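Local atomic coordinates of putative cell adhesion protein (Bacteroides thetaiotaomicron, PDB entry 4DGU), a protein that is probably a fimbrillin-like component of a pilus, with a likely role in cell adhesion, and binds zinc ions. Residues G75-P84 with Q105-P116; N13-A21 with S118-K126. All coordinates share one frame; numbering follows the deposited sequence.

Contact 1. Residues G75-P84 with Q105-P116; sequences GTVTFYAHYP and QEHLFGTAEAAP. With ZN (zinc ion), chain D.
Phe109 brings the CD1-CE1 edge of its ring over one face of the His82 imidazole, Phe109 CD1 lying 3.5 Å from His82 CE1. The two planes stand 59° apart, so the pair is neither a stack nor a T. Phe109 reaches this place because its CG is anti to the backbone N (chi1 -176°), which swings the ring across the facing strand and brings CZ to 3.5 Å from Tyr80 CD1. Thr111 CG2 touches the same Tyr80 ring. An in-plane water at His82 ND1 (2.9 Å) also donates to Leu108 O, while His82 NE2 bonds to Leu160 O; an alanine here would probably leave the CD1-CE1 edge of Phe109 without its cover and Leu160 O without its side-chain partner. Beyond the strand end, Pro84 CD packs 3.4 Å from His107 ND1, and a second water joins ND1 to Pro84 O. His107 NE2 is thereby turned to a zinc ion 2.2 Å away, which two waters also bind. On the other face Tyr83 CD2 lies alongside Leu108 CD1. Eight backbone hydrogen bonds, from Val77-Ala114 to Tyr83-Leu108, fix this antiparallel register, the strands running at 164°. Strand 45-50 borders 77-83 and strand 120-135 borders 108-114, so the antiparallel pair forms the middle of a larger mixed sheet.

Contact 2. Residues N13-A21 with S118-K126; sequences NFSISIDDA and SQNVSLKFK
Ser118 O sits 3.4 Å from Phe14 CB, just before strand 120-135 begins, and also accepts a bond from Trp67 NE1. Gln119 follows, its carbonyl O taking the Ser15 N-H at 2.9 Å, the first rung of a parallel ladder. Asn120 has CG anti to its own N (chi1 -170°), which carries the amide over to the neighbouring strand: ND2 donates to Ser15 OG at 2.7 Å, with the hydroxyl almost exactly in the amide plane. Val121 points to the opposite, apolar face. Its CG2 touches Phe14 CD1 at 3.5 Å, and its CG1 lies alongside Ile16 CD1, so the two branches divide between two partners; its N-H and C=O bond to Ser15 O and Ser17 N. Ser122 returns to the polar face, where its OG is 3.1 Å from Ser17 OG and its CB meets Asp19 OD2. Leu123 pushes CD1 against Ile16 CG2 at 3.7 Å, and its backbone bridges Ser17 O and Asp19 N. Lys124 bends at chi2, bringing CD to 4.0 Å from Asp19 CB, though its amine stays well short of that carboxylate. At Phe125 the ring takes Ile18 CD1 at CE1 (3.8 Å), and the edge of the ring faces Asp19 O. Here the ladder twists: the N-H groups of Phe125 and Ala21 approach their acceptors, Asp19 O and Phe125 O, from above the carbonyl planes. Lys126 CG closes on Ala21 CB, and Tyr246 of a second subunit packs on both residues. Alternating polar and apolar residues in a parallel pair make this a two-faced strand of a fimbrillin-like beta domain, with Phe14, Val121 and Leu123 turned to its core and Asp19, a residue known to bind zinc, on the other face.

In the fold
Both contacts belong to one mixed sheet, their centres about 8 Å apart. Along the chain strand 13-20 comes first, then 77-83, 108-114 and 120-135, so contact 1 is formed entirely by residues lying between the two partners of contact 2. Strands 108-114 and 120-135 are consecutive and neighbours in the sheet, joined by probable hydrogen bonds such as Phe109 O to Lys126 N (2.8 Å). Four strands therefore lie in the order 77-83, 108-114, 120-135, 13-20, antiparallel except for the last pair. The N-terminal strand is thus tied to chain some hundred residues later, and the shared apolar face gathers residues from both contacts, including Phe79, Ala81, Val121 and Leu123.

Contact 1. Residues G75-P84 with Q105-P116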
ATOM      1  N   GLY A  75      31.134  32.491   3.468  1.00 46.79           N
ATOM      2  CA  GLY A  75      29.790  32.613   4.014  1.00 46.70           C
ATOM      3  C   GLY A  75      29.371  31.355   4.739  1.00 50.24           C
ATOM      4  O   GLY A  75      29.319  31.340   5.970  1.00 49.59           O
ATOM      5  N   THR A  76      29.001  30.313   3.975  1.00 46.91           N
ATOM      6  CA  THR A  76      28.624  29.011   4.502  1.00 45.52           C
ATOM      7  C   THR A  76      29.473  27.929   3.849  1.00 46.15           C
ATOM      8  O   THR A  76      29.735  27.982   2.646  1.00 42.71           O
ATOM      9  CB  THR A  76      27.122  28.677   4.363  1.00 60.20           C
ATOM     10  OG1 THR A  76      26.779  28.477   3.001  1.00 71.18           O
ATOM     11  CG2 THR A  76      26.221  29.701   4.996  1.00 54.70           C
ATOM     12  N   VAL A  77      29.882  26.941   4.666  1.00 44.13           N
ATOM     13  CA  VAL A  77      30.694  25.784   4.283  1.00 43.41           C
ATOM     14  C   VAL A  77      29.853  24.534   4.393  1.00 48.13           C
ATOM     15  O   VAL A  77      29.176  24.311   5.407  1.00 46.79           O
ATOM     16  CB  VAL A  77      31.972  25.659   5.172  1.00 47.38           C
ATOM     17  CG1 VAL A  77      32.901  24.567   4.653  1.00 46.87           C
ATOM     18  CG2 VAL A  77      32.719  26.977   5.253  1.00 48.49           C
ATOM     19  N   THR A  78      29.952  23.676   3.381  1.00 45.92           N
ATOM     20  CA  THR A  78      29.275  22.391   3.398  1.00 43.39           C
ATOM     21  C   THR A  78      30.329  21.320   3.685  1.00 46.47           C
ATOM     22  O   THR A  78      31.355  21.271   3.007  1.00 45.27           O
ATOM     23  CB  THR A  78      28.518  22.153   2.091  1.00 44.56           C
ATOM     24  OG1 THR A  78      27.670  23.268   1.859  1.00 49.68           O
ATOM     25  CG2 THR A  78      27.696  20.883   2.125  1.00 38.22           C
ATOM     26  N   PHE A  79      30.059  20.470   4.697  1.00 41.21           N
ATOM     27  CA  PHE A  79      30.900  19.358   5.077  1.00 38.87           C
ATOM     28  C   PHE A  79      30.212  18.047   4.685  1.00 43.81           C
ATOM     29  O   PHE A  79      28.993  17.997   4.616  1.00 41.64           O
ATOM     30  CB  PHE A  79      31.217  19.386   6.574  1.00 40.18           C
ATOM     31  CG  PHE A  79      31.998  20.590   7.011  1.00 42.46           C
ATOM     32  CD1 PHE A  79      33.383  20.611   6.918  1.00 46.18           C
ATOM     33  CD2 PHE A  79      31.350  21.713   7.524  1.00 44.19           C
ATOM     34  CE1 PHE A  79      34.107  21.742   7.298  1.00 47.11           C
ATOM     35  CE2 PHE A  79      32.068  22.827   7.915  1.00 47.10           C
ATOM     36  CZ  PHE A  79      33.446  22.836   7.795  1.00 46.01           C
ATOM     37  N   TYR A  80      31.015  17.009   4.392  1.00 41.78           N
ATOM     38  CA  TYR A  80      30.607  15.671   3.985  1.00 41.62           C
ATOM     39  C   TYR A  80      31.381  14.680   4.794  1.00 46.45           C
ATOM     40  O   TYR A  80      32.579  14.873   4.986  1.00 48.05           O
ATOM     41  CB  TYR A  80      30.861  15.450   2.490  1.00 43.81           C
ATOM     42  CG  TYR A  80      30.109  16.417   1.608  1.00 48.31           C
ATOM     43  CD1 TYR A  80      28.772  16.202   1.287  1.00 50.82           C
ATOM     44  CD2 TYR A  80      30.724  17.570   1.117  1.00 49.82           C
ATOM     45  CE1 TYR A  80      28.070  17.091   0.475  1.00 54.44           C
ATOM     46  CE2 TYR A  80      30.038  18.458   0.289  1.00 51.06           C
ATOM     47  CZ  TYR A  80      28.707  18.213  -0.030  1.00 62.46           C
ATOM     48  OH  TYR A  80      27.996  19.100  -0.809  1.00 64.30           O
ATOM     49  N   ALA A  81      30.731  13.625   5.291  1.00 41.29           N
ATOM     50  CA  ALA A  81      31.426  12.653   6.119  1.00 41.57           C
ATOM     51  C   ALA A  81      30.964  11.225   5.866  1.00 47.47           C
ATOM     52  O   ALA A  81      29.773  10.985   5.666  1.00 48.39           O
ATOM     53  CB  ALA A  81      31.244  13.002   7.593  1.00 42.27           C
ATOM     54  N   HIS A  82      31.909  10.278   5.915  1.00 44.33           N
ATOM     55  CA  HIS A  82      31.666   8.841   5.797  1.00 42.99           C
ATOM     56  C   HIS A  82      31.985   8.141   7.102  1.00 45.68           C
ATOM     57  O   HIS A  82      32.990   8.448   7.732  1.00 44.79           O
ATOM     58  CB  HIS A  82      32.505   8.213   4.666  1.00 44.00           C
ATOM     59  CG  HIS A  82      32.062   8.590   3.289  1.00 46.48           C
ATOM     60  ND1 HIS A  82      31.135   7.834   2.589  1.00 47.51           N
ATOM     61  CD2 HIS A  82      32.444   9.639   2.524  1.00 48.76           C
ATOM     62  CE1 HIS A  82      30.984   8.442   1.422  1.00 47.61           C
ATOM     63  NE2 HIS A  82      31.746   9.537   1.338  1.00 48.30           N
ATOM     64  N   TYR A  83      31.113   7.211   7.505  1.00 43.58           N
ATOM     65  CA  TYR A  83      31.305   6.350   8.659  1.00 44.57           C
ATOM     66  C   TYR A  83      30.890   4.931   8.290  1.00 49.65           C
ATOM     67  O   TYR A  83      29.761   4.730   7.881  1.00 47.19           O
ATOM     68  CB  TYR A  83      30.589   6.802   9.945  1.00 45.48           C
ATOM     69  CG  TYR A  83      30.931   5.861  11.080  1.00 48.26           C
ATOM     70  CD1 TYR A  83      32.184   5.905  11.693  1.00 51.41           C
ATOM     71  CD2 TYR A  83      30.060   4.833  11.447  1.00 48.95           C
ATOM     72  CE1 TYR A  83      32.545   4.976  12.667  1.00 54.83           C
ATOM     73  CE2 TYR A  83      30.413   3.892  12.418  1.00 51.13           C
ATOM     74  CZ  TYR A  83      31.654   3.975  13.031  1.00 60.25           C
ATOM     75  OH  TYR A  83      32.006   3.061  13.992  1.00 62.85           O
ATOM     76  N   PRO A  84      31.785   3.929   8.424  1.00 49.80           N
ATOM     77  CA  PRO A  84      33.198   4.013   8.883  1.00 50.34           C
ATOM     78  C   PRO A  84      34.090   4.831   7.918  1.00 54.40           C
ATOM     79  O   PRO A  84      33.675   5.106   6.787  1.00 53.40           O
ATOM     80  CB  PRO A  84      33.624   2.536   8.939  1.00 52.96           C
ATOM     81  CG  PRO A  84      32.342   1.738   8.983  1.00 56.66           C
ATOM     82  CD  PRO A  84      31.404   2.537   8.122  1.00 51.56           C
ATOM     83  N   GLN A 105      28.440  -4.713   7.418  1.00 53.39           N
ATOM     84  CA  GLN A 105      28.744  -3.508   8.186  1.00 51.29           C
ATOM     85  C   GLN A 105      27.945  -2.333   7.618  1.00 50.90           C
ATOM     86  O   GLN A 105      27.905  -2.135   6.405  1.00 49.12           O
ATOM     87  CB  GLN A 105      30.279  -3.247   8.171  1.00 53.72           C
ATOM     88  CG  GLN A 105      30.793  -1.873   8.669  1.00 57.46           C
ATOM     89  CD  GLN A 105      30.481  -1.551  10.120  1.00 71.52           C
ATOM     90  OE1 GLN A 105      29.901  -0.506  10.438  1.00 62.15           O
ATOM     91  NE2 GLN A 105      30.845  -2.435  11.045  1.00 69.20           N
ATOM     92  N   GLU A 106      27.301  -1.566   8.506  1.00 45.64           N
ATOM     93  CA  GLU A 106      26.546  -0.363   8.148  1.00 43.37           C
ATOM     94  C   GLU A 106      27.464   0.726   7.570  1.00 47.49           C
ATOM     95  O   GLU A 106      28.642   0.794   7.945  1.00 47.73           O
ATOM     96  CB  GLU A 106      25.812   0.212   9.382  1.00 43.73           C
ATOM     97  CG  GLU A 106      26.714   0.809  10.457  1.00 46.63           C
ATOM     98  CD  GLU A 106      26.044   1.329  11.712  1.00 63.19           C
ATOM     99  OE1 GLU A 106      24.809   1.550  11.706  1.00 51.62           O
ATOM    100  OE2 GLU A 106      26.771   1.520  12.714  1.00 53.44           O
ATOM    101  N   HIS A 107      26.909   1.578   6.684  1.00 41.64           N
ATOM    102  CA  HIS A 107      27.604   2.698   6.082  1.00 41.05           C
ATOM    103  C   HIS A 107      26.718   3.915   6.161  1.00 44.02           C
ATOM    104  O   HIS A 107      25.548   3.891   5.744  1.00 40.77           O
ATOM    105  CB  HIS A 107      28.034   2.391   4.644  1.00 43.16           C
ATOM    106  CG  HIS A 107      29.188   1.436   4.586  1.00 48.09           C
ATOM    107  ND1 HIS A 107      30.489   1.855   4.867  1.00 50.81           N
ATOM    108  CD2 HIS A 107      29.193   0.103   4.369  1.00 49.05           C
ATOM    109  CE1 HIS A 107      31.235   0.775   4.776  1.00 51.05           C
ATOM    110  NE2 HIS A 107      30.500  -0.303   4.481  1.00 51.15           N
ATOM    111  N   LEU A 108      27.253   4.952   6.796  1.00 44.43           N
ATOM    112  CA  LEU A 108      26.565   6.213   7.048  1.00 44.95           C
ATOM    113  C   LEU A 108      27.273   7.361   6.326  1.00 47.27           C
ATOM    114  O   LEU A 108      28.501   7.365   6.147  1.00 46.43           O
ATOM    115  CB  LEU A 108      26.441   6.502   8.573  1.00 45.77           C
ATOM    116  CG  LEU A 108      26.359   5.275   9.547  1.00 51.48           C
ATOM    117  CD1 LEU A 108      26.480   5.715  10.994  1.00 53.20           C
ATOM    118  CD2 LEU A 108      25.086   4.527   9.404  1.00 50.14           C
ATOM    119  N   PHE A 109      26.460   8.307   5.867  1.00 41.91           N
ATOM    120  CA  PHE A 109      26.922   9.485   5.164  1.00 40.28           C
ATOM    121  C   PHE A 109      26.255  10.696   5.771  1.00 44.12           C
ATOM    122  O   PHE A 109      25.033  10.731   5.887  1.00 45.13           O
ATOM    123  CB  PHE A 109      26.660   9.379   3.650  1.00 40.84           C
ATOM    124  CG  PHE A 109      27.225  10.542   2.883  1.00 41.78           C
ATOM    125  CD1 PHE A 109      28.590  10.641   2.647  1.00 43.68           C
ATOM    126  CD2 PHE A 109      26.401  11.571   2.441  1.00 42.64           C
ATOM    127  CE1 PHE A 109      29.116  11.730   1.966  1.00 45.00           C
ATOM    128  CE2 PHE A 109      26.929  12.650   1.750  1.00 45.23           C
ATOM    129  CZ  PHE A 109      28.282  12.716   1.506  1.00 44.32           C
ATOM    130  N   GLY A 110      27.070  11.663   6.197  1.00 40.90           N
ATOM    131  CA  GLY A 110      26.575  12.868   6.843  1.00 38.86           C
ATOM    132  C   GLY A 110      26.943  14.134   6.113  1.00 42.44           C
ATOM    133  O   GLY A 110      27.917  14.164   5.359  1.00 43.18           O
ATOM    134  N   THR A 111      26.129  15.176   6.294  1.00 37.92           N
ATOM    135  CA  THR A 111      26.367  16.504   5.722  1.00 36.66           C
ATOM    136  C   THR A 111      26.050  17.529   6.779  1.00 40.92           C
ATOM    137  O   THR A 111      25.263  17.279   7.696  1.00 39.47           O
ATOM    138  CB  THR A 111      25.576  16.782   4.413  1.00 42.37           C
ATOM    139  OG1 THR A 111      24.197  16.880   4.703  1.00 47.28           O
ATOM    140  CG2 THR A 111      25.755  15.718   3.352  1.00 43.15           C
ATOM    141  N   ALA A 112      26.670  18.697   6.641  1.00 40.05           N
ATOM    142  CA  ALA A 112      26.440  19.840   7.485  1.00 41.35           C
ATOM    143  C   ALA A 112      26.656  21.093   6.684  1.00 47.87           C
ATOM    144  O   ALA A 112      27.394  21.062   5.706  1.00 48.32           O
ATOM    145  CB  ALA A 112      27.367  19.802   8.689  1.00 42.41           C
ATOM    146  N   GLU A 113      25.972  22.175   7.069  1.00 46.75           N
ATOM    147  CA  GLU A 113      26.123  23.514   6.516  1.00 47.92           C
ATOM    148  C   GLU A 113      26.402  24.405   7.704  1.00 52.96           C
ATOM    149  O   GLU A 113      25.592  24.446   8.625  1.00 54.51           O
ATOM    150  CB  GLU A 113      24.909  23.960   5.697  1.00 49.53           C
ATOM    151  CG  GLU A 113      25.013  23.557   4.232  1.00 63.52           C
ATOM    152  CD  GLU A 113      23.882  23.934   3.289  1.00 96.40           C
ATOM    153  OE1 GLU A 113      23.050  24.802   3.647  1.00 97.79           O
ATOM    154  OE2 GLU A 113      23.849  23.368   2.170  1.00 93.90           O
ATOM    155  N   ALA A 114      27.596  25.006   7.751  1.00 47.21           N
ATOM    156  CA  ALA A 114      28.016  25.837   8.862  1.00 47.02           C
ATOM    157  C   ALA A 114      28.686  27.112   8.383  1.00 50.64           C
ATOM    158  O   ALA A 114      29.190  27.179   7.269  1.00 50.29           O
ATOM    159  CB  ALA A 114      28.980  25.056   9.757  1.00 47.88           C
ATOM    160  N   ALA A 115      28.696  28.120   9.237  1.00 46.84           N
ATOM    161  CA  ALA A 115      29.339  29.377   8.959  1.00 47.49           C
ATOM    162  C   ALA A 115      30.712  29.360   9.591  1.00 51.71           C
ATOM    163  O   ALA A 115      30.814  29.002  10.761  1.00 51.07           O
ATOM    164  CB  ALA A 115      28.512  30.530   9.518  1.00 49.01           C
ATOM    165  N   PRO A 116      31.791  29.716   8.858  1.00 48.66           N
ATOM    166  CA  PRO A 116      33.124  29.736   9.487  1.00 49.51           C
ATOM    167  C   PRO A 116      33.118  30.558  10.766  1.00 55.64           C
ATOM    168  O   PRO A 116      32.471  31.600  10.818  1.00 54.69           O
ATOM    169  CB  PRO A 116      34.013  30.360   8.410  1.00 51.54           C
ATOM    170  CG  PRO A 116      33.318  30.029   7.141  1.00 55.55           C
ATOM    171  CD  PRO A 116      31.862  30.124   7.444  1.00 50.14           C
TER
HETATM  172 ZN    ZN D 302      31.237  -2.332   4.379  1.00 68.49          ZN
HETATM  173  O   HOH W   1      29.558   5.740   3.929  1.00 38.19           O
HETATM  174  O   HOH W   2      31.610   4.468   5.031  1.00 42.80           O
HETATM  175  O   HOH W   3      29.500  -3.649   4.895  1.00 61.27           O
HETATM  176  O   HOH W   4      31.852  -2.686   2.207  1.00 56.81           O

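Contact 2. Residues N13-A21 with S118-K126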
ATOM      1  N   ASN A  13      38.927  27.003  15.834  1.00 64.32           N
ATOM      2  CA  ASN A  13      38.631  25.587  15.602  1.00 61.66           C
ATOM      3  C   ASN A  13      37.167  25.283  15.901  1.00 63.96           C
ATOM      4  O   ASN A  13      36.506  26.037  16.621  1.00 64.04           O
ATOM      5  CB  ASN A  13      39.531  24.708  16.457  1.00 61.95           C
ATOM      6  CG  ASN A  13      40.996  24.713  16.064  1.00 94.63           C
ATOM      7  OD1 ASN A  13      41.557  25.716  15.609  1.00100.15           O
ATOM      8  ND2 ASN A  13      41.666  23.590  16.267  1.00 84.03           N
ATOM      9  N   PHE A  14      36.657  24.173  15.340  1.00 58.06           N
ATOM     10  CA  PHE A  14      35.289  23.735  15.576  1.00 54.41           C
ATOM     11  C   PHE A  14      35.248  22.281  16.012  1.00 57.72           C
ATOM     12  O   PHE A  14      36.061  21.466  15.558  1.00 57.37           O
ATOM     13  CB  PHE A  14      34.391  23.940  14.333  1.00 53.14           C
ATOM     14  CG  PHE A  14      34.748  23.164  13.083  1.00 51.86           C
ATOM     15  CD1 PHE A  14      34.227  21.896  12.857  1.00 52.64           C
ATOM     16  CD2 PHE A  14      35.552  23.725  12.102  1.00 51.59           C
ATOM     17  CE1 PHE A  14      34.521  21.204  11.682  1.00 52.32           C
ATOM     18  CE2 PHE A  14      35.831  23.031  10.924  1.00 53.30           C
ATOM     19  CZ  PHE A  14      35.324  21.779  10.725  1.00 51.48           C
ATOM     20  N   SER A  15      34.267  21.952  16.871  1.00 53.49           N
ATOM     21  CA  SER A  15      34.028  20.580  17.296  1.00 52.92           C
ATOM     22  C   SER A  15      32.895  19.995  16.432  1.00 55.12           C
ATOM     23  O   SER A  15      32.160  20.745  15.765  1.00 52.83           O
ATOM     24  CB  SER A  15      33.699  20.521  18.785  1.00 56.24           C
ATOM     25  OG  SER A  15      32.467  21.159  19.074  1.00 60.16           O
ATOM     26  N   ILE A  16      32.778  18.669  16.425  1.00 51.40           N
ATOM     27  CA  ILE A  16      31.748  17.976  15.663  1.00 50.22           C
ATOM     28  C   ILE A  16      30.787  17.273  16.637  1.00 56.62           C
ATOM     29  O   ILE A  16      31.213  16.752  17.679  1.00 58.12           O
ATOM     30  CB  ILE A  16      32.419  16.999  14.645  1.00 52.23           C
ATOM     31  CG1 ILE A  16      33.130  17.747  13.477  1.00 52.23           C
ATOM     32  CG2 ILE A  16      31.503  15.854  14.155  1.00 51.24           C
ATOM     33  CD1 ILE A  16      32.268  18.393  12.416  1.00 55.45           C
ATOM     34  N   SER A  17      29.492  17.280  16.289  1.00 52.69           N
ATOM     35  CA  SER A  17      28.432  16.569  16.998  1.00 52.29           C
ATOM     36  C   SER A  17      27.729  15.671  15.987  1.00 52.78           C
ATOM     37  O   SER A  17      27.548  16.063  14.831  1.00 51.99           O
ATOM     38  CB  SER A  17      27.480  17.522  17.716  1.00 56.55           C
ATOM     39  OG  SER A  17      26.515  18.082  16.846  1.00 68.27           O
ATOM     40  N   ILE A  18      27.397  14.448  16.406  1.00 48.00           N
ATOM     41  CA  ILE A  18      26.774  13.427  15.553  1.00 44.79           C
ATOM     42  C   ILE A  18      25.269  13.473  15.697  1.00 47.16           C
ATOM     43  O   ILE A  18      24.725  13.092  16.728  1.00 47.32           O
ATOM     44  CB  ILE A  18      27.344  12.007  15.871  1.00 46.73           C
ATOM     45  CG1 ILE A  18      28.897  11.986  15.850  1.00 46.13           C
ATOM     46  CG2 ILE A  18      26.722  10.920  14.955  1.00 45.85           C
ATOM     47  CD1 ILE A  18      29.585  12.481  14.514  1.00 47.18           C
ATOM     48  N   ASP A  19      24.592  13.903  14.649  1.00 43.27           N
ATOM     49  CA  ASP A  19      23.141  13.983  14.664  1.00 42.71           C
ATOM     50  C   ASP A  19      22.589  13.108  13.545  1.00 47.50           C
ATOM     51  O   ASP A  19      23.368  12.477  12.830  1.00 45.20           O
ATOM     52  CB  ASP A  19      22.692  15.454  14.543  1.00 44.71           C
ATOM     53  CG  ASP A  19      22.817  16.288  15.813  1.00 56.53           C
ATOM     54  OD1 ASP A  19      22.860  15.696  16.929  1.00 59.63           O
ATOM     55  OD2 ASP A  19      22.814  17.530  15.703  1.00 62.98           O
ATOM     56  N   ASP A  20      21.253  13.026  13.415  1.00 45.58           N
ATOM     57  CA  ASP A  20      20.600  12.205  12.392  1.00 44.40           C
ATOM     58  C   ASP A  20      19.932  13.051  11.343  1.00 46.44           C
ATOM     59  O   ASP A  20      19.407  14.102  11.672  1.00 45.77           O
ATOM     60  CB  ASP A  20      19.539  11.302  13.047  1.00 45.73           C
ATOM     61  CG  ASP A  20      20.132  10.295  14.010  1.00 51.26           C
ATOM     62  OD1 ASP A  20      20.776   9.337  13.546  1.00 50.66           O
ATOM     63  OD2 ASP A  20      19.936  10.451  15.226  1.00 59.69           O
ATOM     64  N   ALA A  21      19.911  12.583  10.090  1.00 43.00           N
ATOM     65  CA  ALA A  21      19.195  13.278   9.023  1.00 41.83           C
ATOM     66  C   ALA A  21      17.696  13.072   9.212  1.00 47.05           C
ATOM     67  O   ALA A  21      17.272  12.025   9.725  1.00 44.63           O
ATOM     68  CB  ALA A  21      19.626  12.770   7.662  1.00 41.27           C
ATOM     69  N   SER A 118      31.935  29.211  13.696  1.00 54.07           N
ATOM     70  CA  SER A 118      31.021  28.456  14.568  1.00 53.07           C
ATOM     71  C   SER A 118      31.814  27.502  15.441  1.00 58.55           C
ATOM     72  O   SER A 118      32.719  26.831  14.930  1.00 59.62           O
ATOM     73  CB  SER A 118      30.021  27.657  13.742  1.00 52.34           C
ATOM     74  OG  SER A 118      29.261  28.516  12.911  1.00 61.10           O
ATOM     75  N   GLN A 119      31.485  27.440  16.742  1.00 54.61           N
ATOM     76  CA  GLN A 119      32.227  26.573  17.658  0.50 54.97           C
ATOM     77  C   GLN A 119      31.855  25.102  17.450  1.00 56.60           C
ATOM     78  O   GLN A 119      32.723  24.251  17.625  1.00 55.96           O
ATOM     79  CB  GLN A 119      32.035  26.997  19.129  0.50 58.44           C
ATOM     80  CG  GLN A 119      32.953  26.299  20.153  0.50 72.47           C
ATOM     81  CD  GLN A 119      34.421  26.330  19.792  0.50 82.79           C
ATOM     82  OE1 GLN A 119      35.124  27.325  20.020  0.50 76.94           O
ATOM     83  NE2 GLN A 119      34.920  25.217  19.254  0.50 66.05           N
ATOM     84  N   ASN A 120      30.611  24.799  17.039  1.00 50.76           N
ATOM     85  CA  ASN A 120      30.213  23.429  16.804  1.00 51.15           C
ATOM     86  C   ASN A 120      29.567  23.253  15.443  1.00 54.71           C
ATOM     87  O   ASN A 120      28.848  24.130  14.972  1.00 56.63           O
ATOM     88  CB  ASN A 120      29.249  22.944  17.910  1.00 55.71           C
ATOM     89  CG  ASN A 120      28.990  21.452  17.868  1.00 66.73           C
ATOM     90  OD1 ASN A 120      27.938  20.984  17.418  1.00 52.99           O
ATOM     91  ND2 ASN A 120      29.976  20.679  18.283  1.00 59.51           N
ATOM     92  N   VAL A 121      29.851  22.113  14.811  1.00 48.01           N
ATOM     93  CA  VAL A 121      29.321  21.740  13.508  1.00 46.07           C
ATOM     94  C   VAL A 121      28.559  20.413  13.704  1.00 48.03           C
ATOM     95  O   VAL A 121      29.150  19.433  14.141  1.00 46.46           O
ATOM     96  CB  VAL A 121      30.452  21.671  12.436  1.00 49.01           C
ATOM     97  CG1 VAL A 121      29.983  20.994  11.144  1.00 47.35           C
ATOM     98  CG2 VAL A 121      31.019  23.066  12.150  1.00 48.88           C
ATOM     99  N   SER A 122      27.240  20.416  13.443  1.00 44.61           N
ATOM    100  CA  SER A 122      26.411  19.211  13.588  1.00 45.16           C
ATOM    101  C   SER A 122      26.280  18.460  12.273  1.00 46.79           C
ATOM    102  O   SER A 122      25.642  18.959  11.349  1.00 47.57           O
ATOM    103  CB  SER A 122      25.020  19.558  14.109  1.00 50.87           C
ATOM    104  OG  SER A 122      25.109  20.343  15.286  1.00 71.32           O
ATOM    105  N   LEU A 123      26.878  17.278  12.189  1.00 41.91           N
ATOM    106  CA  LEU A 123      26.781  16.431  11.013  1.00 41.72           C
ATOM    107  C   LEU A 123      25.510  15.609  11.100  1.00 44.02           C
ATOM    108  O   LEU A 123      25.319  14.899  12.094  1.00 43.29           O
ATOM    109  CB  LEU A 123      28.012  15.501  10.866  1.00 42.27           C
ATOM    110  CG  LEU A 123      29.308  16.127  10.397  1.00 47.12           C
ATOM    111  CD1 LEU A 123      30.435  15.197  10.649  1.00 47.86           C
ATOM    112  CD2 LEU A 123      29.266  16.451   8.899  1.00 50.67           C
ATOM    113  N   LYS A 124      24.652  15.712  10.053  1.00 38.90           N
ATOM    114  CA  LYS A 124      23.363  14.996   9.946  1.00 37.12           C
ATOM    115  C   LYS A 124      23.567  13.728   9.121  1.00 39.30           C
ATOM    116  O   LYS A 124      23.594  13.770   7.879  1.00 37.69           O
ATOM    117  CB  LYS A 124      22.249  15.887   9.339  1.00 39.09           C
ATOM    118  CG  LYS A 124      22.088  17.282   9.977  1.00 56.40           C
ATOM    119  CD  LYS A 124      21.329  17.258  11.284  1.00 73.62           C
ATOM    120  CE  LYS A 124      20.721  18.601  11.617  1.00 92.85           C
ATOM    121  NZ  LYS A 124      19.434  18.831  10.890  1.00107.02           N
ATOM    122  N   PHE A 125      23.709  12.589   9.831  1.00 35.43           N
ATOM    123  CA  PHE A 125      23.960  11.322   9.183  1.00 36.00           C
ATOM    124  C   PHE A 125      22.695  10.574   8.710  1.00 41.68           C
ATOM    125  O   PHE A 125      21.711  10.411   9.444  1.00 40.94           O
ATOM    126  CB  PHE A 125      24.755  10.402  10.108  1.00 38.62           C
ATOM    127  CG  PHE A 125      26.229  10.730  10.136  1.00 41.14           C
ATOM    128  CD1 PHE A 125      26.735  11.661  11.041  1.00 43.01           C
ATOM    129  CD2 PHE A 125      27.115  10.107   9.253  1.00 41.82           C
ATOM    130  CE1 PHE A 125      28.103  11.954  11.062  1.00 43.96           C
ATOM    131  CE2 PHE A 125      28.477  10.414   9.273  1.00 44.29           C
ATOM    132  CZ  PHE A 125      28.962  11.332  10.177  1.00 41.65           C
ATOM    133  N   LYS A 126      22.741  10.152   7.447  1.00 37.51           N
ATOM    134  CA  LYS A 126      21.826   9.240   6.798  1.00 35.98           C
ATOM    135  C   LYS A 126      22.450   7.828   6.888  1.00 39.48           C
ATOM    136  O   LYS A 126      23.671   7.727   6.741  1.00 40.54           O
ATOM    137  CB  LYS A 126      21.645   9.626   5.311  1.00 36.58           C
ATOM    138  CG  LYS A 126      20.988  10.959   5.030  1.00 34.24           C
ATOM    139  CD  LYS A 126      20.949  11.241   3.536  1.00 32.69           C
ATOM    140  CE  LYS A 126      20.276  12.556   3.185  1.00 42.45           C
ATOM    141  NZ  LYS A 126      20.486  12.871   1.739  1.00 51.74           N
TER